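PDB 2OIW: putative 4-hydroxybenzoyl-CoA thioesterase from Geobacillus stearothermophilus, which probably hydrolyses thioesters of coenzyme A, with 4-hydroxybenzoyl-CoA as the presumed substrate, using a hotdog fold assembled as a tetramer. Local coordinates for residues I9-S14 with Q70-Y75; N64-G69 with I92-V97. One frame throughout, in Å; residues are numbered along the deposited sequence. Where two conformers were deposited one is given.

Contact 1. Residues I9-S14 with Q70-Y75; sequences ITPRVS and QDVTVY. With MG (magnesium ion), chain E.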
loop_
_atom_site.group_PDB
_atom_site.type_symbol
_atom_site.label_atom_id
_atom_site.label_comp_id
_atom_site.label_asym_id
_atom_site.label_seq_id
_atom_site.Cartn_x
_atom_site.Cartn_y
_atom_site.Cartn_z
ATOM N N ILE A 9 15.604 6.384 0.882
ATOM C CA ILE A 9 14.640 5.456 0.310
ATOM C C ILE A 9 14.623 5.584 -1.203
ATOM O O ILE A 9 14.667 6.705 -1.736
ATOM C CB ILE A 9 13.243 5.789 0.844
ATOM C CG1 ILE A 9 13.156 5.374 2.314
ATOM C CG2 ILE A 9 12.168 5.128 -0.003
ATOM C CD1 ILE A 9 11.913 5.811 3.054
ATOM N N THR A 10 14.516 4.447 -1.885
ATOM C CA THR A 10 14.307 4.390 -3.331
ATOM C C THR A 10 12.819 4.268 -3.627
ATOM O O THR A 10 12.227 3.255 -3.287
ATOM C CB THR A 10 15.055 3.182 -3.899
ATOM O OG1 THR A 10 16.450 3.349 -3.634
ATOM C CG2 THR A 10 14.896 3.073 -5.387
ATOM N N PRO A 11 12.207 5.310 -4.241
ATOM C CA PRO A 11 10.798 5.235 -4.614
ATOM C C PRO A 11 10.514 4.102 -5.602
ATOM O O PRO A 11 11.395 3.693 -6.371
ATOM C CB PRO A 11 10.507 6.611 -5.229
ATOM C CG PRO A 11 11.581 7.498 -4.623
ATOM C CD PRO A 11 12.778 6.651 -4.515
ATOM N N ARG A 12 9.287 3.607 -5.556
ATOM C CA ARG A 12 8.847 2.421 -6.313
ATOM C C ARG A 12 7.758 2.879 -7.263
ATOM O O ARG A 12 7.041 3.865 -6.976
ATOM C CB ARG A 12 8.277 1.363 -5.342
ATOM C CG ARG A 12 9.296 0.830 -4.354
ATOM C CD ARG A 12 8.667 0.156 -3.128
ATOM N NE ARG A 12 9.723 -0.189 -2.178
ATOM C CZ ARG A 12 9.531 -0.665 -0.950
ATOM N NH1 ARG A 12 8.298 -0.883 -0.478
ATOM N NH2 ARG A 12 10.582 -0.900 -0.187
ATOM N N VAL A 13 7.619 2.195 -8.400
ATOM C CA VAL A 13 6.558 2.535 -9.358
ATOM C C VAL A 13 5.183 2.530 -8.668
ATOM O O VAL A 13 4.368 3.437 -8.898
ATOM C CB VAL A 13 6.582 1.588 -10.611
ATOM C CG1 VAL A 13 5.367 1.796 -11.529
ATOM C CG2 VAL A 13 7.876 1.773 -11.389
ATOM N N SER A 14 4.944 1.527 -7.821
ATOM C CA SER A 14 3.677 1.361 -7.086
ATOM C C SER A 14 3.341 2.512 -6.124
ATOM O O SER A 14 2.177 2.680 -5.751
ATOM C CB SER A 14 3.645 0.024 -6.324
ATOM O OG SER A 14 4.650 -0.021 -5.326
ATOM N N GLN A 70 14.393 8.955 -8.668
ATOM C CA GLN A 70 15.402 9.656 -7.883
ATOM C C GLN A 70 15.163 9.264 -6.427
ATOM O O GLN A 70 14.007 9.199 -5.982
ATOM C CB GLN A 70 15.225 11.178 -8.007
ATOM C CG GLN A 70 15.279 11.765 -9.413
ATOM C CD GLN A 70 14.764 13.213 -9.476
ATOM O OE1 GLN A 70 13.563 13.470 -9.679
ATOM N NE2 GLN A 70 15.670 14.157 -9.271
ATOM N N ASP A 71 16.236 9.030 -5.670
ATOM C CA ASP A 71 16.104 8.696 -4.237
ATOM C C ASP A 71 15.533 9.871 -3.440
ATOM O O ASP A 71 15.566 11.010 -3.886
ATOM C CB ASP A 71 17.450 8.232 -3.656
ATOM C CG ASP A 71 17.778 6.810 -4.076
ATOM O OD1 ASP A 71 16.884 6.132 -4.657
ATOM O OD2 ASP A 71 18.910 6.367 -3.813
ATOM N N VAL A 72 14.980 9.572 -2.278
ATOM C CA VAL A 72 14.489 10.604 -1.360
ATOM C C VAL A 72 15.140 10.332 -0.024
ATOM O O VAL A 72 15.579 9.202 0.235
ATOM C CB VAL A 72 12.955 10.569 -1.190
ATOM C CG1 VAL A 72 12.260 10.750 -2.556
ATOM C CG2 VAL A 72 12.499 9.298 -0.467
ATOM N N THR A 73 15.250 11.380 0.785
ATOM C CA THR A 73 15.809 11.272 2.120
ATOM C C THR A 73 14.823 11.795 3.130
ATOM O O THR A 73 14.337 12.924 3.017
ATOM C CB THR A 73 17.131 12.054 2.263
ATOM O OG1 THR A 73 18.007 11.660 1.206
ATOM C CG2 THR A 73 17.790 11.755 3.585
ATOM N N VAL A 74 14.561 10.952 4.125
ATOM C CA VAL A 74 13.707 11.285 5.255
ATOM C C VAL A 74 14.585 11.680 6.418
ATOM O O VAL A 74 15.506 10.945 6.795
ATOM C CB VAL A 74 12.791 10.093 5.613
ATOM C CG1 VAL A 74 11.709 10.510 6.652
ATOM C CG2 VAL A 74 12.131 9.548 4.301
ATOM N N TYR A 75 14.319 12.876 6.945
ATOM C CA TYR A 75 14.933 13.371 8.175
ATOM C C TYR A 75 13.888 13.360 9.264
ATOM O O TYR A 75 12.805 13.925 9.103
ATOM C CB TYR A 75 15.431 14.783 7.989
ATOM C CG TYR A 75 16.461 14.902 6.900
ATOM C CD1 TYR A 75 17.822 14.695 7.180
ATOM C CD2 TYR A 75 16.095 15.234 5.604
ATOM C CE1 TYR A 75 18.783 14.817 6.194
ATOM C CE2 TYR A 75 17.062 15.341 4.595
ATOM C CZ TYR A 75 18.394 15.142 4.910
ATOM O OH TYR A 75 19.342 15.236 3.945
HETATM MG MG MG E . 0.197 3.585 -6.666
HETATM O O HOH W 1 0.190 4.827 -4.642
HETATM O O HOH W 2 -0.172 1.396 -6.845
#
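Ile9 and Val72 form the last rung between strand 5-9 and strand 72-81 of the antiparallel hotdog sheet, just before the chain leaves for a magnesium site. They are a hydrogen-bonded pair: Ile9 N gives its hydrogen to Val72 O at 2.9 Å, and Val72 N returns one to Ile9 O at 2.9 Å, both bonds nearly straight. Their side chains lie on the same face of the sheet, where Ile9 CB rests on Val72 CG2. Ile9 CG1 stands beside its own backbone N (chi1 -72°) and carries CD1 forward to Val74 CG2, 3.9 Å away. Beyond the rung, Thr10 OG1 donates to Asp71 OD1 at 3.0 Å, meeting the oxygen from above the carboxylate plane, a polar clasp on the exposed side of the strand ends. Pro11 turns its ring inward instead: CG touches Val72 CG1 at 3.9 Å and CD lies 3.2 Å from Gln70 O. With an alanine here, CG and CD would be gone, and Val72 CG1 would probably lose the Pro11 side of its packing while the chain leaving the strand became freer to turn. Further on, Ser14 O binds the magnesium ion at 2.4 Å together with two waters, Thr16 O of the same chain and Thr16 O of a third subunit. Arg12 makes a salt bridge with Glu15 of the second subunit. Trp30 of helix 27-34 packs on Ile9, Pro11 and Val72, while Ile92 of strand 85-94 flanks Val72 and Val74.

Contact 2. Residues N64-G69 with I92-V97; sequences NQMYYG and IHQNGV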
loop_
_atom_site.group_PDB
_atom_site.type_symbol
_atom_site.label_atom_id
_atom_site.label_comp_id
_atom_site.label_asym_id
_atom_site.label_seq_id
_atom_site.Cartn_x
_atom_site.Cartn_y
_atom_site.Cartn_z
ATOM N N ASN A 64 6.369 20.222 -2.338
ATOM C CA ASN A 64 6.781 20.055 -3.732
ATOM C C ASN A 64 6.504 18.631 -4.137
ATOM O O ASN A 64 6.602 17.750 -3.323
ATOM C CB ASN A 64 8.280 20.333 -3.877
ATOM C CG ASN A 64 8.608 21.816 -3.834
ATOM O OD1 ASN A 64 8.119 22.587 -4.655
ATOM N ND2 ASN A 64 9.454 22.225 -2.874
ATOM N N GLN A 65 6.196 18.386 -5.396
ATOM C CA GLN A 65 5.931 17.016 -5.811
ATOM C C GLN A 65 7.218 16.204 -5.884
ATOM O O GLN A 65 8.327 16.740 -6.091
ATOM C CB GLN A 65 5.216 16.978 -7.156
ATOM C CG GLN A 65 3.864 17.702 -7.163
ATOM C CD GLN A 65 2.752 16.969 -6.398
ATOM O OE1 GLN A 65 2.947 15.876 -5.859
ATOM N NE2 GLN A 65 1.574 17.581 -6.358
HETATM N N MSE A 66 7.066 14.907 -5.694
HETATM C CA MSE A 66 8.192 14.018 -5.845
HETATM C C MSE A 66 7.937 13.003 -6.951
HETATM O O MSE A 66 6.797 12.812 -7.394
HETATM C CB MSE A 66 8.516 13.348 -4.512
HETATM C CG MSE A 66 9.170 14.309 -3.517
HETATM SE SE MSE A 66 9.385 13.456 -1.747
HETATM C CE MSE A 66 7.477 13.565 -1.176
ATOM N N TYR A 67 9.014 12.378 -7.392
ATOM C CA TYR A 67 9.014 11.573 -8.608
ATOM C C TYR A 67 9.638 10.212 -8.386
ATOM O O TYR A 67 10.609 10.090 -7.646
ATOM C CB TYR A 67 9.764 12.337 -9.725
ATOM C CG TYR A 67 9.009 13.607 -10.036
ATOM C CD1 TYR A 67 7.769 13.538 -10.690
ATOM C CD2 TYR A 67 9.453 14.851 -9.577
ATOM C CE1 TYR A 67 7.019 14.678 -10.943
ATOM C CE2 TYR A 67 8.721 16.017 -9.844
ATOM C CZ TYR A 67 7.486 15.911 -10.519
ATOM O OH TYR A 67 6.696 17.018 -10.784
ATOM N N TYR A 68 9.091 9.196 -9.043
ATOM C CA TYR A 68 9.806 7.932 -9.160
ATOM C C TYR A 68 11.099 8.171 -9.962
ATOM O O TYR A 68 11.068 8.923 -10.917
ATOM C CB TYR A 68 8.909 6.909 -9.893
ATOM C CG TYR A 68 9.610 5.635 -10.286
ATOM C CD1 TYR A 68 10.104 4.778 -9.314
ATOM C CD2 TYR A 68 9.762 5.279 -11.634
ATOM C CE1 TYR A 68 10.743 3.611 -9.663
ATOM C CE2 TYR A 68 10.392 4.112 -11.989
ATOM C CZ TYR A 68 10.904 3.295 -10.997
ATOM O OH TYR A 68 11.531 2.136 -11.336
ATOM N N GLY A 69 12.211 7.528 -9.589
ATOM C CA GLY A 69 13.450 7.565 -10.406
ATOM C C GLY A 69 14.651 8.252 -9.773
ATOM O O GLY A 69 15.774 8.166 -10.280
ATOM N N ILE A 92 10.775 15.222 4.171
ATOM C CA ILE A 92 11.271 14.416 3.052
ATOM C C ILE A 92 11.837 15.331 1.981
ATOM O O ILE A 92 11.191 16.306 1.590
ATOM C CB ILE A 92 10.181 13.490 2.462
ATOM C CG1 ILE A 92 9.583 12.606 3.552
ATOM C CG2 ILE A 92 10.767 12.608 1.390
ATOM C CD1 ILE A 92 8.433 11.787 3.070
ATOM N N HIS A 93 13.067 15.026 1.548
ATOM C CA HIS A 93 13.770 15.770 0.525
ATOM C C HIS A 93 13.980 14.890 -0.723
ATOM O O HIS A 93 14.079 13.655 -0.640
ATOM C CB HIS A 93 15.152 16.242 1.016
ATOM C CG HIS A 93 15.117 17.186 2.181
ATOM N ND1 HIS A 93 16.097 18.129 2.395
ATOM C CD2 HIS A 93 14.237 17.324 3.206
ATOM C CE1 HIS A 93 15.824 18.813 3.495
ATOM N NE2 HIS A 93 14.700 18.342 4.008
ATOM N N GLN A 94 14.054 15.543 -1.875
ATOM C CA GLN A 94 14.427 14.886 -3.132
ATOM C C GLN A 94 15.213 15.916 -3.931
ATOM O O GLN A 94 14.848 17.095 -3.943
ATOM C CB GLN A 94 13.208 14.396 -3.912
ATOM C CG GLN A 94 13.550 13.608 -5.210
ATOM C CD GLN A 94 12.327 12.949 -5.858
ATOM O OE1 GLN A 94 11.392 13.624 -6.293
ATOM N NE2 GLN A 94 12.338 11.615 -5.931
ATOM N N ASN A 95 16.309 15.493 -4.562
ATOM C CA ASN A 95 17.122 16.435 -5.343
ATOM C C ASN A 95 17.564 17.643 -4.514
ATOM O O ASN A 95 17.649 18.759 -5.020
ATOM C CB ASN A 95 16.341 16.907 -6.581
ATOM C CG ASN A 95 17.258 17.466 -7.667
ATOM O OD1 ASN A 95 18.364 16.939 -7.902
ATOM N ND2 ASN A 95 16.825 18.555 -8.313
ATOM N N GLY A 96 17.786 17.414 -3.225
ATOM C CA GLY A 96 18.226 18.467 -2.314
ATOM C C GLY A 96 17.198 19.558 -2.051
ATOM O O GLY A 96 17.565 20.651 -1.699
ATOM N N VAL A 97 15.912 19.259 -2.221
ATOM C CA VAL A 97 14.827 20.228 -2.004
ATOM C C VAL A 97 13.828 19.597 -0.999
ATOM O O VAL A 97 13.510 18.403 -1.108
ATOM C CB VAL A 97 14.097 20.565 -3.367
ATOM C CG1 VAL A 97 12.896 21.483 -3.168
ATOM C CG2 VAL A 97 15.046 21.221 -4.382
HETATM O O HOH W 3 10.980 16.333 -6.580
#
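Residues 64-69 pass Gln94 as an irregular chain, Tyr67 bonded to its side chain, where Gln94 to Val97 form a type I' beta turn closed by Gln94 N to Val97 O and Val97 N to Gln94 O, both 3.0 Å. The Gln94 side chain makes the link. With CG anti to the backbone N (chi1 -176°) and the chain extended beyond it, the amide reaches Tyr67 and grips its backbone at both ends. Tyr67 N donates to OE1 of Gln94 at 2.9 Å (147° at the hydrogen), and NE2 of Gln94 donates to Tyr67 O at 2.9 Å (158°); each donor lies in the carbonyl plane, on a lone pair. This pair of hydrogen bonds fixes the rotation of the amide, and NE2 also reaches Gln70 O. A water donates both to OE1 of Gln94, at 2.8 Å, and to Gln65 O, adding a second link to the loop. Next to the amide, selenomethionine Met66 bends about its CG-SE bond, and SE touches Ile92 CG2 at 3.5 Å, while its CB and CG lie alongside OE1. At the outer end Asn64 ND2, whose hydrogen bond goes to Val98 O, also lies against Val97 CG1. A side-chain amide thus takes the place of a strand neighbour, tying the loop between strands 53-62 and 72-81 to the beta hairpin, with Asn95 and Gly96 at its turn, that joins strands 85-94 and 97-110 of the hotdog sheet.

Overall arrangement
Both contacts lie at the same end of the sheet, their centres about 8 Å apart, and each mixes buried with exposed residues. Strands 72-81 and 85-94 are neighbours in it and join the contacts, Thr73 O meeting His93 N in a probable hydrogen bond. Contact 1 rests on one antiparallel backbone pair, with a side-chain hydrogen bond and an apolar face turned to helix 27-34. Contact 2 has no strand pairing across its segments and relies on a side-chain amide and a water to hold an irregular loop, although its selenomethionine and Ile92 reach the same helix. Residues 9-14 continue to the magnesium site between subunits; both contacts also touch the second subunit, contact 1 through Arg12 and contact 2 through Tyr68.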